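Local coordinates for N-acetylmuramoyl-l-alanine amidase (Bartonella henselae, PDB 3NE8), which probably cleaves the amide bond between N-acetylmuramic acid and L-alanine in cell-wall peptidoglycan, as a zinc-dependent amidase linked to bacterial cell division, at residues K29-R40 and A52-F60. Numbering follows the deposited sequence.
Sequences KDVTLAFARALR and ALTRDSDIF
Asp56 OD2 is gripped by two nitrogens of one guanidinium: Arg37 NE reaches it at 2.8 Å, nearly along the C-O bond, and Arg37 NH2 at 3.1 Å. The grip is side-on, through NE and one NH, with the oxygen in the guanidinium plane and the carboxylate turned 73° out of it. The other oxygen, OD1, takes Arg40 NH1 at 2.8 Å, approached from above the carboxylate plane. Arg40 gets there because its chain, extended at first, bends at chi3 (66°), swinging the guanidinium over to the aspartate. Arg37 NH2 also makes a weak bond to the backbone O of Asp56.

Within the helix, Leu33 lays CD2 over the centre of one face of the Arg37 guanidinium. Across the contact its CD1 lies 3.8 Å from Arg55 O and its CD2 3.9 Å from Arg55 NH1, while Leu53 CD2 packs on Ala36 CB at 4.0 Å.

Further toward the start of the helix, Arg55 NH2 meets Lys29 O at 2.9 Å in the carbonyl plane, on a lone pair, and NH1 reaches back to Ser57 O in its own loop. Gly12 O and Pro11 O take further bonds from NH2 and NE, so backbone carbonyls fix the guanidinium. A water accepts from Arg55 NH1. Nearby, Lys29 NZ meets Asp58 OD2 on its syn lone pair at 3.0 Å; the strongest polar partners of both lie in Gly15, its O for Lys29 NZ and its N for Asp58 OD1.

Strand 5-11, helix 28-45 and strand 49-53 form a beta-alpha-beta unit, its strands parallel neighbours. The zinc ligand Glu28 is the helix's first residue: Arg55 thus ties the loop to the end near the metal, perhaps steadying that site, and the Asp56 salt bridges tie it further along.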
loop_
_atom_site.group_PDB
_atom_site.type_symbol
_atom_site.label_atom_id
_atom_site.label_comp_id
_atom_site.label_asym_id
_atom_site.label_seq_id
_atom_site.Cartn_x
_atom_site.Cartn_y
_atom_site.Cartn_z
ATOM N N LYS A 29 -22.990 -21.288 -3.969
ATOM C CA LYS A 29 -22.079 -21.777 -5.000
ATOM C C LYS A 29 -22.419 -21.219 -6.376
ATOM O O LYS A 29 -21.533 -21.075 -7.223
ATOM C CB LYS A 29 -22.046 -23.312 -5.044
ATOM C CG LYS A 29 -23.328 -23.980 -5.528
ATOM C CD LYS A 29 -23.069 -25.429 -5.910
ATOM C CE LYS A 29 -24.343 -26.151 -6.323
ATOM N NZ LYS A 29 -24.024 -27.523 -6.830
ATOM N N ASP A 30 -23.692 -20.928 -6.610
ATOM C CA ASP A 30 -24.089 -20.363 -7.897
ATOM C C ASP A 30 -23.846 -18.859 -7.969
ATOM O O ASP A 30 -23.429 -18.337 -9.000
ATOM C CB ASP A 30 -25.551 -20.691 -8.209
ATOM C CG ASP A 30 -25.800 -22.195 -8.360
ATOM O OD1 ASP A 30 -24.919 -22.905 -8.882
ATOM O OD2 ASP A 30 -26.879 -22.659 -7.940
ATOM N N VAL A 31 -24.098 -18.167 -6.866
ATOM C CA VAL A 31 -23.841 -16.738 -6.785
ATOM C C VAL A 31 -22.349 -16.449 -6.948
ATOM O O VAL A 31 -21.965 -15.503 -7.642
ATOM C CB VAL A 31 -24.325 -16.162 -5.425
ATOM C CG1 VAL A 31 -23.832 -14.724 -5.221
ATOM C CG2 VAL A 31 -25.838 -16.241 -5.316
ATOM N N THR A 32 -21.508 -17.232 -6.288
ATOM C CA THR A 32 -20.081 -16.930 -6.340
ATOM C C THR A 32 -19.509 -17.161 -7.751
ATOM O O THR A 32 -18.658 -16.394 -8.198
ATOM C CB THR A 32 -19.278 -17.748 -5.324
ATOM O OG1 THR A 32 -19.399 -19.142 -5.653
ATOM C CG2 THR A 32 -19.751 -17.479 -3.890
ATOM N N LEU A 33 -19.962 -18.217 -8.438
ATOM C CA LEU A 33 -19.527 -18.477 -9.810
ATOM C C LEU A 33 -20.001 -17.350 -10.727
ATOM O O LEU A 33 -19.229 -16.857 -11.555
ATOM C CB LEU A 33 -20.020 -19.845 -10.289
ATOM C CG LEU A 33 -19.613 -20.276 -11.701
ATOM C CD1 LEU A 33 -18.099 -20.326 -11.848
ATOM C CD2 LEU A 33 -20.220 -21.629 -12.032
ATOM N N ALA A 34 -21.256 -16.924 -10.567
ATOM C CA ALA A 34 -21.785 -15.848 -11.403
ATOM C C ALA A 34 -21.005 -14.561 -11.152
ATOM O O ALA A 34 -20.706 -13.794 -12.069
ATOM C CB ALA A 34 -23.277 -15.634 -11.133
ATOM N N PHE A 35 -20.711 -14.285 -9.888
ATOM C CA PHE A 35 -19.954 -13.084 -9.561
ATOM C C PHE A 35 -18.539 -13.153 -10.136
ATOM O O PHE A 35 -18.033 -12.167 -10.681
ATOM C CB PHE A 35 -19.912 -12.838 -8.054
ATOM C CG PHE A 35 -19.332 -11.497 -7.705
ATOM C CD1 PHE A 35 -20.149 -10.380 -7.640
ATOM C CD2 PHE A 35 -17.968 -11.344 -7.520
ATOM C CE1 PHE A 35 -19.620 -9.131 -7.349
ATOM C CE2 PHE A 35 -17.432 -10.090 -7.234
ATOM C CZ PHE A 35 -18.266 -8.991 -7.151
ATOM N N ALA A 36 -17.885 -14.300 -9.989
ATOM C CA ALA A 36 -16.544 -14.475 -10.533
ATOM C C ALA A 36 -16.538 -14.243 -12.037
ATOM O O ALA A 36 -15.616 -13.608 -12.565
ATOM C CB ALA A 36 -15.998 -15.859 -10.202
ATOM N N ARG A 37 -17.546 -14.770 -12.729
ATOM C CA ARG A 37 -17.642 -14.578 -14.172
ATOM C C ARG A 37 -17.827 -13.091 -14.522
ATOM O O ARG A 37 -17.258 -12.596 -15.500
ATOM C CB ARG A 37 -18.758 -15.459 -14.738
ATOM C CG ARG A 37 -18.390 -16.931 -14.710
ATOM C CD ARG A 37 -19.572 -17.829 -14.968
ATOM N NE ARG A 37 -19.138 -19.203 -15.231
ATOM C CZ ARG A 37 -19.959 -20.238 -15.390
ATOM N NH1 ARG A 37 -21.270 -20.083 -15.234
ATOM N NH2 ARG A 37 -19.459 -21.438 -15.680
ATOM N N ALA A 38 -18.621 -12.378 -13.723
ATOM C CA ALA A 38 -18.816 -10.948 -13.958
ATOM C C ALA A 38 -17.522 -10.164 -13.730
ATOM O O ALA A 38 -17.198 -9.246 -14.486
ATOM C CB ALA A 38 -19.923 -10.414 -13.062
ATOM N N LEU A 39 -16.793 -10.518 -12.678
ATOM C CA LEU A 39 -15.525 -9.859 -12.389
ATOM C C LEU A 39 -14.496 -10.170 -13.480
ATOM O O LEU A 39 -13.758 -9.286 -13.924
ATOM C CB LEU A 39 -15.047 -10.237 -10.987
ATOM C CG LEU A 39 -13.707 -9.652 -10.532
ATOM C CD1 LEU A 39 -13.667 -8.134 -10.685
ATOM C CD2 LEU A 39 -13.465 -10.049 -9.096
ATOM N N ARG A 40 -14.461 -11.421 -13.938
ATOM C CA ARG A 40 -13.626 -11.752 -15.092
ATOM C C ARG A 40 -13.961 -10.866 -16.292
ATOM O O ARG A 40 -13.070 -10.307 -16.937
ATOM C CB ARG A 40 -13.789 -13.235 -15.452
ATOM C CG ARG A 40 -13.093 -13.674 -16.745
ATOM C CD ARG A 40 -13.408 -15.160 -17.078
ATOM N NE ARG A 40 -14.821 -15.378 -17.402
ATOM C CZ ARG A 40 -15.409 -16.575 -17.510
ATOM N NH1 ARG A 40 -14.705 -17.660 -17.301
ATOM N NH2 ARG A 40 -16.703 -16.685 -17.808
ATOM N N ALA A 52 -7.748 -16.030 -14.433
ATOM C CA ALA A 52 -8.157 -17.426 -14.434
ATOM C C ALA A 52 -9.066 -17.658 -13.239
ATOM O O ALA A 52 -8.972 -16.954 -12.230
ATOM C CB ALA A 52 -6.955 -18.354 -14.375
ATOM N N LEU A 53 -9.961 -18.628 -13.363
ATOM C CA LEU A 53 -10.819 -19.057 -12.270
ATOM C C LEU A 53 -10.357 -20.423 -11.746
ATOM O O LEU A 53 -9.905 -21.267 -12.529
ATOM C CB LEU A 53 -12.275 -19.149 -12.745
ATOM C CG LEU A 53 -13.135 -17.892 -12.616
ATOM C CD1 LEU A 53 -12.536 -16.690 -13.355
ATOM C CD2 LEU A 53 -14.555 -18.158 -13.100
ATOM N N THR A 54 -10.470 -20.650 -10.438
ATOM C CA THR A 54 -10.166 -21.973 -9.895
ATOM C C THR A 54 -11.120 -23.039 -10.455
ATOM O O THR A 54 -10.721 -24.180 -10.653
ATOM C CB THR A 54 -10.222 -21.986 -8.364
ATOM O OG1 THR A 54 -11.507 -21.526 -7.956
ATOM C CG2 THR A 54 -9.122 -21.093 -7.770
ATOM N N ARG A 55 -12.386 -22.667 -10.625
ATOM C CA ARG A 55 -13.384 -23.487 -11.306
ATOM C C ARG A 55 -14.211 -22.570 -12.178
ATOM O O ARG A 55 -14.511 -21.431 -11.795
ATOM C CB ARG A 55 -14.298 -24.215 -10.316
ATOM C CG ARG A 55 -15.217 -23.293 -9.506
ATOM C CD ARG A 55 -16.038 -24.074 -8.495
ATOM N NE ARG A 55 -16.890 -23.238 -7.644
ATOM C CZ ARG A 55 -18.176 -22.982 -7.872
ATOM N NH1 ARG A 55 -18.772 -23.465 -8.958
ATOM N NH2 ARG A 55 -18.873 -22.253 -7.015
ATOM N N ASP A 56 -14.562 -23.066 -13.362
ATOM C CA ASP A 56 -15.495 -22.374 -14.247
ATOM C C ASP A 56 -16.633 -23.319 -14.609
ATOM O O ASP A 56 -17.111 -23.362 -15.750
ATOM C CB ASP A 56 -14.793 -21.830 -15.489
ATOM C CG ASP A 56 -15.588 -20.737 -16.180
ATOM O OD1 ASP A 56 -15.225 -20.399 -17.318
ATOM O OD2 ASP A 56 -16.576 -20.236 -15.601
ATOM N N SER A 57 -17.057 -24.075 -13.609
ATOM C CA SER A 57 -18.137 -25.039 -13.720
ATOM C C SER A 57 -18.508 -25.443 -12.307
ATOM O O SER A 57 -17.860 -25.025 -11.335
ATOM C CB SER A 57 -17.687 -26.266 -14.505
ATOM O OG SER A 57 -16.685 -26.973 -13.803
ATOM N N ASP A 58 -19.541 -26.268 -12.196
ATOM C CA ASP A 58 -20.065 -26.680 -10.906
ATOM C C ASP A 58 -19.329 -27.923 -10.428
ATOM O O ASP A 58 -19.799 -29.047 -10.627
ATOM C CB ASP A 58 -21.564 -26.960 -11.021
ATOM C CG ASP A 58 -22.196 -27.251 -9.688
ATOM O OD1 ASP A 58 -21.711 -26.722 -8.680
ATOM O OD2 ASP A 58 -23.183 -28.012 -9.655
ATOM N N ILE A 59 -18.166 -27.725 -9.824
ATOM C CA ILE A 59 -17.386 -28.824 -9.276
ATOM C C ILE A 59 -16.926 -28.462 -7.871
ATOM O O ILE A 59 -16.802 -27.282 -7.523
ATOM C CB ILE A 59 -16.136 -29.140 -10.130
ATOM C CG1 ILE A 59 -15.283 -27.885 -10.333
ATOM C CG2 ILE A 59 -16.532 -29.758 -11.463
ATOM C CD1 ILE A 59 -13.900 -28.156 -10.902
ATOM N N PHE A 60 -16.659 -29.490 -7.076
ATOM C CA PHE A 60 -16.138 -29.343 -5.723
ATOM C C PHE A 60 -14.609 -29.293 -5.765
ATOM O O PHE A 60 -13.981 -30.100 -6.450
ATOM C CB PHE A 60 -16.606 -30.533 -4.871
ATOM C CG PHE A 60 -16.078 -30.534 -3.452
ATOM C CD1 PHE A 60 -16.787 -29.901 -2.436
ATOM C CD2 PHE A 60 -14.882 -31.165 -3.131
ATOM C CE1 PHE A 60 -16.315 -29.900 -1.127
ATOM C CE2 PHE A 60 -14.405 -31.156 -1.823
ATOM C CZ PHE A 60 -15.121 -30.534 -0.827
HETATM O O HOH W 1 -21.562 -23.767 -9.013
#